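Local structure of hypothetical protein BVU_2266 (3TZG) at residues A[112-115]-A[116-119]; A[165-168]-A[169-173]; A[221-225]-A[226-230]. The protein is of unknown function but folds as a porin-like beta barrel, which leaves a role in transport possible but unproven. All blocks are in the same frame, centred on the assembly; numbering follows the deposited sequence.

How the contacts relate
Contacts 1 and 3 are turns at the ends of antiparallel strands. Contact 1, partly buried, links strand 105-114 to strand 120-130, and contact 3, at the surface, links strand 213-224 to strand 227-235; they lie on opposite sides of the chain's centre, their own centres about 43 Å apart. Contact 2 is the buried one, a loop whose centre lies about 12 Å from that of the chain. Backbone bonds and charged side chains dominate contacts 1 and 3, whereas contact 2 relies on a tyrosine that packs on a leucine and accepts a hydrogen bond from that leucine's backbone N. Contacts 2 and 3 touch: Pro228 meets Tyr165 and Leu171. Contact 1 stays about 14 Å from contact 2 at the nearest atoms.

Contact 1: A[112-115]-A[116-119]; sequences YRAT and SDYR
Ala114 and Arg119 close this turn through the backbone. Ala114 N donates to Arg119 O at 2.8 Å, with an N-H...O angle of 165°, and approaches in the carbonyl plane, a nearly straight bond that closes the loop. The second backbone link is weak: Tyr118 N lies 3.0 Å from Ala114 O, but the bond is bent to 127°. A CA-H...O contact from Arg113 CA also reaches Arg119 O.

The charged interactions belong to the 116-119 side. Arg119 NE forms a long, weak salt bridge of 3.5 Å with Asp117 OD1, whose carboxylate meets the guanidinium at its edge, in plane. Ser116 OG donates weakly to the same oxygen. The Arg119 chain reaches this place by folding at chi3 (52°), which turns its guanidinium back over the turn. Tyr91, on strand 90-102, is a cation-pi partner of Arg119.

The aliphatic atoms here pack on polar groups: Ala114 CB lies over one face of the Arg119 guanidinium, 3.8 Å from NH2, with Asp117 OD1 at 3.6 Å. On another flank the methylene CG of Arg113 rests 3.4 Å from Tyr118 O, while its NH1 approaches the Tyr118 ring obliquely. Thr115 OG1 is bonded to Glu92 O, tying the turn to the adjacent strand 90-102.

Residues 115-117 keep to the right-handed helical region of backbone space and Tyr118 takes the left-handed helical one, an order characteristic of a four-residue beta-hairpin loop, here joining strands 105-114 and 120-130 of the barrel.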
ATOM      1  N   TYR A 112     -13.123 -11.157  -2.627  1.00 56.01           N
ATOM      2  CA  TYR A 112     -12.375 -12.014  -3.525  1.00 56.11           C
ATOM      3  C   TYR A 112     -13.192 -13.204  -3.948  1.00 60.72           C
ATOM      4  O   TYR A 112     -13.628 -13.975  -3.097  1.00 62.50           O
ATOM      5  CB  TYR A 112     -11.106 -12.496  -2.839  1.00 56.50           C
ATOM      6  CG  TYR A 112     -10.038 -11.454  -2.627  1.00 54.49           C
ATOM      7  CD1 TYR A 112      -9.047 -11.244  -3.582  1.00 56.47           C
ATOM      8  CD2 TYR A 112      -9.918 -10.795  -1.412  1.00 53.27           C
ATOM      9  CE1 TYR A 112      -7.998 -10.358  -3.357  1.00 55.51           C
ATOM     10  CE2 TYR A 112      -8.863  -9.916  -1.166  1.00 52.98           C
ATOM     11  CZ  TYR A 112      -7.910  -9.694  -2.146  1.00 60.87           C
ATOM     12  OH  TYR A 112      -6.871  -8.822  -1.920  1.00 62.06           O
ATOM     13  N   ARG A 113     -13.399 -13.359  -5.262  1.00 56.81           N
ATOM     14  CA  ARG A 113     -14.090 -14.483  -5.901  1.00 57.10           C
ATOM     15  C   ARG A 113     -13.205 -15.111  -6.991  1.00 61.01           C
ATOM     16  O   ARG A 113     -12.437 -14.409  -7.641  1.00 58.38           O
ATOM     17  CB  ARG A 113     -15.419 -14.033  -6.513  1.00 55.87           C
ATOM     18  CG  ARG A 113     -16.594 -13.842  -5.561  1.00 65.56           C
ATOM     19  CD  ARG A 113     -17.583 -13.023  -6.346  1.00 73.19           C
ATOM     20  NE  ARG A 113     -18.770 -12.540  -5.659  1.00 90.63           N
ATOM     21  CZ  ARG A 113     -19.824 -12.038  -6.302  1.00103.38           C
ATOM     22  NH1 ARG A 113     -19.848 -12.000  -7.630  1.00 84.93           N
ATOM     23  NH2 ARG A 113     -20.875 -11.606  -5.628  1.00 88.23           N
ATOM     24  N   ALA A 114     -13.334 -16.422  -7.211  1.00 60.00           N
ATOM     25  CA  ALA A 114     -12.598 -17.098  -8.269  1.00 60.90           C
ATOM     26  C   ALA A 114     -13.149 -16.655  -9.620  1.00 67.19           C
ATOM     27  O   ALA A 114     -14.370 -16.510  -9.749  1.00 67.28           O
ATOM     28  CB  ALA A 114     -12.706 -18.596  -8.099  1.00 63.13           C
ATOM     29  N   THR A 115     -12.259 -16.361 -10.599  1.00 64.35           N
ATOM     30  CA  THR A 115     -12.657 -15.930 -11.952  1.00 65.40           C
ATOM     31  C   THR A 115     -13.480 -17.039 -12.652  1.00 72.56           C
ATOM     32  O   THR A 115     -14.494 -16.762 -13.300  1.00 73.21           O
ATOM     33  CB  THR A 115     -11.428 -15.562 -12.804  1.00 73.16           C
ATOM     34  OG1 THR A 115     -10.633 -16.732 -13.009  1.00 88.35           O
ATOM     35  CG2 THR A 115     -10.585 -14.469 -12.196  1.00 63.08           C
ATOM     36  N   SER A 116     -13.046 -18.296 -12.463  1.00 70.25           N
ATOM     37  CA  SER A 116     -13.620 -19.493 -13.052  1.00 72.99           C
ATOM     38  C   SER A 116     -15.113 -19.670 -12.743  1.00 77.71           C
ATOM     39  O   SER A 116     -15.919 -19.528 -13.663  1.00 79.15           O
ATOM     40  CB  SER A 116     -12.860 -20.732 -12.585  1.00 76.91           C
ATOM     41  OG  SER A 116     -12.676 -20.782 -11.179  1.00 81.95           O
ATOM     42  N   ASP A 117     -15.477 -19.980 -11.476  1.00 73.01           N
ATOM     43  CA  ASP A 117     -16.843 -20.322 -11.081  1.00 72.63           C
ATOM     44  C   ASP A 117     -17.487 -19.327 -10.074  1.00 72.84           C
ATOM     45  O   ASP A 117     -18.516 -19.671  -9.491  1.00 72.67           O
ATOM     46  CB  ASP A 117     -16.839 -21.740 -10.455  1.00 75.66           C
ATOM     47  CG  ASP A 117     -16.008 -21.918  -9.186  1.00 87.60           C
ATOM     48  OD1 ASP A 117     -15.058 -21.118  -8.970  1.00 84.68           O
ATOM     49  OD2 ASP A 117     -16.268 -22.886  -8.438  1.00 97.39           O
ATOM     50  N   TYR A 118     -16.918 -18.110  -9.889  1.00 66.78           N
ATOM     51  CA  TYR A 118     -17.436 -17.044  -8.997  1.00 64.19           C
ATOM     52  C   TYR A 118     -17.433 -17.465  -7.503  1.00 68.93           C
ATOM     53  O   TYR A 118     -17.999 -16.752  -6.671  1.00 67.91           O
ATOM     54  CB  TYR A 118     -18.867 -16.598  -9.391  1.00 65.04           C
ATOM     55  CG  TYR A 118     -18.968 -15.898 -10.730  1.00 67.22           C
ATOM     56  CD1 TYR A 118     -18.653 -14.546 -10.858  1.00 66.95           C
ATOM     57  CD2 TYR A 118     -19.457 -16.565 -11.855  1.00 70.52           C
ATOM     58  CE1 TYR A 118     -18.745 -13.891 -12.086  1.00 68.04           C
ATOM     59  CE2 TYR A 118     -19.567 -15.916 -13.089  1.00 72.12           C
ATOM     60  CZ  TYR A 118     -19.199 -14.578 -13.199  1.00 78.16           C
ATOM     61  OH  TYR A 118     -19.284 -13.895 -14.387  1.00 80.83           O
ATOM     62  N   ARG A 119     -16.814 -18.612  -7.174  1.00 66.73           N
ATOM     63  CA  ARG A 119     -16.708 -19.146  -5.816  1.00 66.41           C
ATOM     64  C   ARG A 119     -16.063 -18.113  -4.921  1.00 70.48           C
ATOM     65  O   ARG A 119     -15.033 -17.545  -5.282  1.00 69.50           O
ATOM     66  CB  ARG A 119     -15.901 -20.458  -5.851  1.00 67.71           C
ATOM     67  CG  ARG A 119     -15.175 -20.907  -4.579  1.00 73.81           C
ATOM     68  CD  ARG A 119     -14.492 -22.242  -4.822  1.00 95.80           C
ATOM     69  NE  ARG A 119     -13.638 -22.230  -6.023  1.00118.32           N
ATOM     70  CZ  ARG A 119     -12.305 -22.177  -6.024  1.00132.49           C
ATOM     71  NH1 ARG A 119     -11.628 -22.187  -4.880  1.00111.91           N
ATOM     72  NH2 ARG A 119     -11.638 -22.166  -7.170  1.00123.25           N
TER

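Contact 2: A[165-168]-A[169-173]; sequences YQAN and LNLQA
Tyr165 and Leu171 face each other across a bend at Asn168 and Leu169, where the chain turns back: segments 165-168 and 169-172 run 137° apart from end to end. The first is irregular coil; the second enters a 3-10 segment at Leu171, and Ala173 N donates to Asn170 O at 3.2 Å as this turn begins.

One side-chain hydrogen bond spans the bend. Leu171 N donates to Tyr165 OH at 2.9 Å, distinctly bent at 135°, and lies oblique to the ring. The hydroxyl is also 3.3 Å from Asn170 OD1, whose amide plane is almost coplanar with the ring.

Packing follows the same pair. Tyr165 CG stands between its own backbone N and carbonyl carbon (chi1 76°), which swings the ring over the second segment. Leu171 CB lies over the ring, 4.3 Å from its centroid in an off-centre CH-pi contact, while Leu171 CG meets Tyr165 CE2 at 3.7 Å. Ala167 CB, at the ring edge, touches Leu171 CD1 at 3.9 Å. Replacing Tyr165 by an alanine would probably leave Leu171 N without its hydroxyl acceptor and open a gap beside the leucine side chain.

Next to the bend, the Asn168 and Leu169 side chains run side by side, Asn168 ND2 3.5 Å from Leu169 CD2, and the Asn168 amide is held at both ends, OD1 by Val10 N and ND2 by Tyr28 OH. Leu169 packs on Leu188 of helix 181-188, and Pro228 covers both Tyr165 and Leu171.

The arrangement is a buried loop whose bend is spanned by a tyrosine hydroxyl accepting from a backbone N-H, leading from short strand 163-164 toward helix 181-188, consistent with a segment folded inward within a porin-like beta barrel.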
ATOM      1  N   TYR A 165       9.173  14.201   5.199  1.00 55.02           N
ATOM      2  CA  TYR A 165       9.793  14.156   3.900  1.00 55.31           C
ATOM      3  C   TYR A 165       8.990  14.987   2.924  1.00 63.08           C
ATOM      4  O   TYR A 165       7.843  15.365   3.205  1.00 61.07           O
ATOM      5  CB  TYR A 165       9.905  12.694   3.424  1.00 54.16           C
ATOM      6  CG  TYR A 165       8.598  12.092   2.933  1.00 53.24           C
ATOM      7  CD1 TYR A 165       7.662  11.586   3.828  1.00 52.55           C
ATOM      8  CD2 TYR A 165       8.307  12.018   1.576  1.00 54.80           C
ATOM      9  CE1 TYR A 165       6.450  11.064   3.392  1.00 50.32           C
ATOM     10  CE2 TYR A 165       7.094  11.494   1.126  1.00 55.29           C
ATOM     11  CZ  TYR A 165       6.173  11.006   2.040  1.00 59.28           C
ATOM     12  OH  TYR A 165       4.984  10.463   1.626  1.00 62.78           O
ATOM     13  N   GLN A 166       9.585  15.214   1.755  1.00 64.39           N
ATOM     14  CA  GLN A 166       8.947  15.888   0.639  1.00 66.79           C
ATOM     15  C   GLN A 166       9.274  15.093  -0.611  1.00 72.44           C
ATOM     16  O   GLN A 166      10.448  14.935  -0.937  1.00 75.05           O
ATOM     17  CB  GLN A 166       9.393  17.342   0.541  1.00 71.10           C
ATOM     18  CG  GLN A 166       8.334  18.291  -0.044  1.00101.73           C
ATOM     19  CD  GLN A 166       7.283  18.720   0.961  1.00130.01           C
ATOM     20  OE1 GLN A 166       6.094  18.412   0.818  1.00129.43           O
ATOM     21  NE2 GLN A 166       7.692  19.461   1.992  1.00120.99           N
ATOM     22  N   ALA A 167       8.249  14.469  -1.219  1.00 65.64           N
ATOM     23  CA  ALA A 167       8.356  13.674  -2.439  1.00 62.28           C
ATOM     24  C   ALA A 167       7.031  13.713  -3.178  1.00 60.09           C
ATOM     25  O   ALA A 167       6.009  14.087  -2.592  1.00 59.66           O
ATOM     26  CB  ALA A 167       8.763  12.249  -2.110  1.00 61.57           C
ATOM     27  N   ASN A 168       7.046  13.359  -4.465  1.00 53.54           N
ATOM     28  CA  ASN A 168       5.847  13.341  -5.313  1.00 52.20           C
ATOM     29  C   ASN A 168       4.921  12.154  -4.933  1.00 54.86           C
ATOM     30  O   ASN A 168       3.706  12.277  -5.034  1.00 54.76           O
ATOM     31  CB  ASN A 168       6.241  13.269  -6.784  1.00 48.09           C
ATOM     32  CG  ASN A 168       6.835  11.951  -7.219  1.00 62.77           C
ATOM     33  OD1 ASN A 168       7.853  11.489  -6.710  1.00 60.66           O
ATOM     34  ND2 ASN A 168       6.190  11.302  -8.162  1.00 58.70           N
ATOM     35  N   LEU A 169       5.503  11.021  -4.487  1.00 49.44           N
ATOM     36  CA  LEU A 169       4.767   9.827  -4.091  1.00 46.75           C
ATOM     37  C   LEU A 169       4.487   9.832  -2.610  1.00 51.10           C
ATOM     38  O   LEU A 169       5.172  10.524  -1.853  1.00 50.69           O
ATOM     39  CB  LEU A 169       5.548   8.543  -4.452  1.00 45.44           C
ATOM     40  CG  LEU A 169       6.023   8.319  -5.892  1.00 49.39           C
ATOM     41  CD1 LEU A 169       6.835   7.073  -5.972  1.00 47.89           C
ATOM     42  CD2 LEU A 169       4.858   8.274  -6.885  1.00 49.05           C
ATOM     43  N   ASN A 170       3.478   9.039  -2.185  1.00 47.25           N
ATOM     44  CA  ASN A 170       3.158   8.881  -0.774  1.00 45.14           C
ATOM     45  C   ASN A 170       3.960   7.691  -0.306  1.00 49.73           C
ATOM     46  O   ASN A 170       3.500   6.543  -0.386  1.00 49.93           O
ATOM     47  CB  ASN A 170       1.653   8.749  -0.527  1.00 42.58           C
ATOM     48  CG  ASN A 170       1.293   8.608   0.926  1.00 68.34           C
ATOM     49  OD1 ASN A 170       2.065   8.954   1.831  1.00 64.42           O
ATOM     50  ND2 ASN A 170       0.095   8.126   1.190  1.00 64.90           N
ATOM     51  N   LEU A 171       5.181   7.977   0.176  1.00 46.26           N
ATOM     52  CA  LEU A 171       6.176   6.972   0.568  1.00 46.06           C
ATOM     53  C   LEU A 171       5.748   6.115   1.787  1.00 48.52           C
ATOM     54  O   LEU A 171       6.355   5.053   1.965  1.00 47.18           O
ATOM     55  CB  LEU A 171       7.545   7.625   0.824  1.00 46.57           C
ATOM     56  CG  LEU A 171       8.119   8.292  -0.458  1.00 52.07           C
ATOM     57  CD1 LEU A 171       9.435   8.921  -0.210  1.00 52.40           C
ATOM     58  CD2 LEU A 171       8.188   7.309  -1.638  1.00 52.90           C
ATOM     59  N   GLN A 172       4.647   6.484   2.525  1.00 44.80           N
ATOM     60  CA  GLN A 172       4.067   5.693   3.633  1.00 43.16           C
ATOM     61  C   GLN A 172       3.617   4.348   3.132  1.00 48.16           C
ATOM     62  O   GLN A 172       3.556   3.384   3.904  1.00 47.35           O
ATOM     63  CB  GLN A 172       2.868   6.392   4.274  1.00 44.70           C
ATOM     64  CG  GLN A 172       3.129   7.789   4.789  1.00 86.26           C
ATOM     65  CD  GLN A 172       1.849   8.553   5.047  1.00119.54           C
ATOM     66  OE1 GLN A 172       0.732   7.988   5.093  1.00109.09           O
ATOM     67  NE2 GLN A 172       1.992   9.875   5.195  1.00118.91           N
ATOM     68  N   ALA A 173       3.277   4.279   1.811  1.00 44.05           N
ATOM     69  CA  ALA A 173       2.832   3.049   1.151  1.00 42.24           C
ATOM     70  C   ALA A 173       3.883   1.950   1.259  1.00 45.10           C
ATOM     71  O   ALA A 173       3.548   0.776   1.163  1.00 45.34           O
ATOM     72  CB  ALA A 173       2.524   3.329  -0.308  1.00 43.38           C
TER

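Contact 3: A[221-225]-A[226-230]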
ATOM      1  N   TYR A 221      14.989   5.490   8.195  1.00 40.94           N
ATOM      2  CA  TYR A 221      15.062   6.236   6.958  1.00 40.68           C
ATOM      3  C   TYR A 221      16.349   7.016   6.831  1.00 47.71           C
ATOM      4  O   TYR A 221      16.661   7.797   7.733  1.00 51.31           O
ATOM      5  CB  TYR A 221      13.883   7.226   6.866  1.00 40.71           C
ATOM      6  CG  TYR A 221      12.536   6.656   7.211  1.00 42.02           C
ATOM      7  CD1 TYR A 221      11.763   6.011   6.247  1.00 43.98           C
ATOM      8  CD2 TYR A 221      12.011   6.788   8.494  1.00 42.83           C
ATOM      9  CE1 TYR A 221      10.515   5.478   6.560  1.00 43.80           C
ATOM     10  CE2 TYR A 221      10.763   6.262   8.819  1.00 43.31           C
ATOM     11  CZ  TYR A 221      10.017   5.608   7.846  1.00 49.48           C
ATOM     12  OH  TYR A 221       8.793   5.075   8.143  1.00 47.28           O
ATOM     13  N   ARG A 222      17.066   6.881   5.715  1.00 44.12           N
ATOM     14  CA  ARG A 222      18.200   7.772   5.462  1.00 46.45           C
ATOM     15  C   ARG A 222      17.756   8.761   4.413  1.00 52.25           C
ATOM     16  O   ARG A 222      17.164   8.372   3.392  1.00 50.88           O
ATOM     17  CB  ARG A 222      19.526   7.099   5.109  1.00 48.46           C
ATOM     18  CG  ARG A 222      19.523   6.050   4.041  1.00 52.33           C
ATOM     19  CD  ARG A 222      20.885   5.364   4.016  1.00 61.90           C
ATOM     20  NE  ARG A 222      21.292   4.859   5.337  1.00 59.38           N
ATOM     21  CZ  ARG A 222      22.429   4.204   5.563  1.00 72.26           C
ATOM     22  NH1 ARG A 222      23.264   3.940   4.558  1.00 55.85           N
ATOM     23  NH2 ARG A 222      22.739   3.799   6.797  1.00 46.20           N
ATOM     24  N   LEU A 223      17.927  10.055   4.750  1.00 51.40           N
ATOM     25  CA  LEU A 223      17.446  11.195   3.980  1.00 52.91           C
ATOM     26  C   LEU A 223      18.577  11.943   3.309  1.00 57.63           C
ATOM     27  O   LEU A 223      19.575  12.275   3.949  1.00 57.91           O
ATOM     28  CB  LEU A 223      16.674  12.156   4.907  1.00 53.73           C
ATOM     29  CG  LEU A 223      15.443  11.594   5.642  1.00 59.18           C
ATOM     30  CD1 LEU A 223      15.200  12.358   6.901  1.00 60.72           C
ATOM     31  CD2 LEU A 223      14.189  11.618   4.783  1.00 61.87           C
ATOM     32  N   ASP A 224      18.415  12.187   2.009  1.00 55.66           N
ATOM     33  CA  ASP A 224      19.348  12.952   1.182  1.00 58.27           C
ATOM     34  C   ASP A 224      18.652  14.254   0.856  1.00 64.46           C
ATOM     35  O   ASP A 224      17.684  14.263   0.092  1.00 62.58           O
ATOM     36  CB  ASP A 224      19.760  12.153  -0.068  1.00 60.27           C
ATOM     37  CG  ASP A 224      21.196  12.332  -0.526  1.00 67.44           C
ATOM     38  OD1 ASP A 224      21.606  13.492  -0.770  1.00 66.67           O
ATOM     39  OD2 ASP A 224      21.888  11.307  -0.719  1.00 73.20           O
ATOM     40  N   ASP A 225      19.088  15.324   1.538  1.00 64.71           N
ATOM     41  CA  ASP A 225      18.555  16.686   1.537  1.00 66.72           C
ATOM     42  C   ASP A 225      17.007  16.640   1.472  1.00 68.56           C
ATOM     43  O   ASP A 225      16.411  17.036   0.466  1.00 67.59           O
ATOM     44  CB  ASP A 225      19.170  17.631   0.457  1.00 71.27           C
ATOM     45  CG  ASP A 225      19.453  17.131  -0.954  1.00 85.88           C
ATOM     46  OD1 ASP A 225      18.551  16.514  -1.558  1.00 88.47           O
ATOM     47  OD2 ASP A 225      20.518  17.501  -1.514  1.00 88.18           O
ATOM     48  N   GLU A 226      16.387  16.119   2.584  1.00 64.79           N
ATOM     49  CA  GLU A 226      14.944  16.030   2.889  1.00 65.40           C
ATOM     50  C   GLU A 226      14.221  14.850   2.162  1.00 67.56           C
ATOM     51  O   GLU A 226      13.102  14.504   2.533  1.00 68.07           O
ATOM     52  CB  GLU A 226      14.251  17.368   2.517  1.00 69.38           C
ATOM     53  CG  GLU A 226      12.885  17.657   3.128  1.00 92.13           C
ATOM     54  CD  GLU A 226      12.409  19.088   2.913  1.00129.44           C
ATOM     55  OE1 GLU A 226      11.234  19.269   2.520  1.00127.76           O
ATOM     56  OE2 GLU A 226      13.225  20.024   3.087  1.00130.05           O
ATOM     57  N   ASN A 227      14.863  14.213   1.190  1.00 62.10           N
ATOM     58  CA  ASN A 227      14.243  13.127   0.439  1.00 59.50           C
ATOM     59  C   ASN A 227      14.645  11.751   0.965  1.00 60.40           C
ATOM     60  O   ASN A 227      15.840  11.452   1.002  1.00 61.54           O
ATOM     61  CB  ASN A 227      14.641  13.224  -1.029  1.00 58.70           C
ATOM     62  CG  ASN A 227      14.233  14.476  -1.731  1.00 69.09           C
ATOM     63  OD1 ASN A 227      15.023  15.095  -2.433  1.00 64.13           O
ATOM     64  ND2 ASN A 227      12.999  14.875  -1.561  1.00 60.27           N
ATOM     65  N   PRO A 228      13.703  10.843   1.271  1.00 53.01           N
ATOM     66  CA  PRO A 228      14.127   9.515   1.738  1.00 50.99           C
ATOM     67  C   PRO A 228      14.729   8.692   0.598  1.00 54.95           C
ATOM     68  O   PRO A 228      14.035   8.362  -0.382  1.00 55.33           O
ATOM     69  CB  PRO A 228      12.832   8.892   2.261  1.00 50.56           C
ATOM     70  CG  PRO A 228      11.865   9.971   2.345  1.00 55.14           C
ATOM     71  CD  PRO A 228      12.234  10.970   1.312  1.00 52.97           C
ATOM     72  N   VAL A 229      16.026   8.365   0.728  1.00 48.92           N
ATOM     73  CA  VAL A 229      16.736   7.610  -0.311  1.00 48.00           C
ATOM     74  C   VAL A 229      16.861   6.140   0.107  1.00 51.47           C
ATOM     75  O   VAL A 229      17.255   5.310  -0.712  1.00 51.14           O
ATOM     76  CB  VAL A 229      18.104   8.218  -0.695  1.00 51.40           C
ATOM     77  CG1 VAL A 229      17.894   9.477  -1.507  1.00 51.74           C
ATOM     78  CG2 VAL A 229      18.981   8.500   0.521  1.00 50.90           C
ATOM     79  N   ARG A 230      16.479   5.812   1.357  1.00 47.32           N
ATOM     80  CA  ARG A 230      16.430   4.432   1.834  1.00 46.15           C
ATOM     81  C   ARG A 230      15.378   4.283   2.938  1.00 47.57           C
ATOM     82  O   ARG A 230      15.399   5.022   3.929  1.00 46.45           O
ATOM     83  CB  ARG A 230      17.792   3.915   2.330  1.00 45.68           C
ATOM     84  CG  ARG A 230      17.730   2.425   2.613  1.00 54.32           C
ATOM     85  CD  ARG A 230      18.712   1.972   3.627  1.00 52.81           C
ATOM     86  NE  ARG A 230      20.011   1.649   3.055  1.00 65.28           N
ATOM     87  CZ  ARG A 230      21.067   1.289   3.787  1.00 85.66           C
ATOM     88  NH1 ARG A 230      20.981   1.253   5.130  1.00 49.65           N
ATOM     89  NH2 ARG A 230      22.230   1.020   3.199  1.00 74.09           N
TER
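The Arg222 side chain starts between its backbone N and carbonyl carbon (chi1 49°), whereas that of Arg230 leaves opposite its backbone N (chi1 -171°); with both chains bent at chi3, the two run side by side and bring their guanidinium groups face to face. Their centres are 3.7 Å apart and their planes 14° from parallel, with Arg230 NH1 over the centre of the Arg222 group. The like charges are probably eased by long, weak ion pairs from Arg230 to Glu232 and Asp245, although Arg243 brings another positive charge close to Arg230.

Beneath them the backbones form a classic beta bulge: Val229 N donates to Arg222 O at 2.9 Å and Arg230 N, more weakly, to the same oxygen at 3.3 Å, so that two residues face Arg222. Arg222 N returns a bond to Arg230 O at 3.1 Å. At the tip of this beta hairpin, Asp224 and Asn227 exchange backbone bonds around a type I' turn, Asp224 N reaching Asn227 O at 2.9 Å.

Leu223 and Pro228 share one face of the hairpin, where Leu223 CD2 touches Pro228 CG at 3.7 Å. On the face that carries Arg222 and Arg230, Val229 CG1 rests against Asp224 CB at 3.6 Å. Asn227 ND2 is anchored by Thr8 OG1.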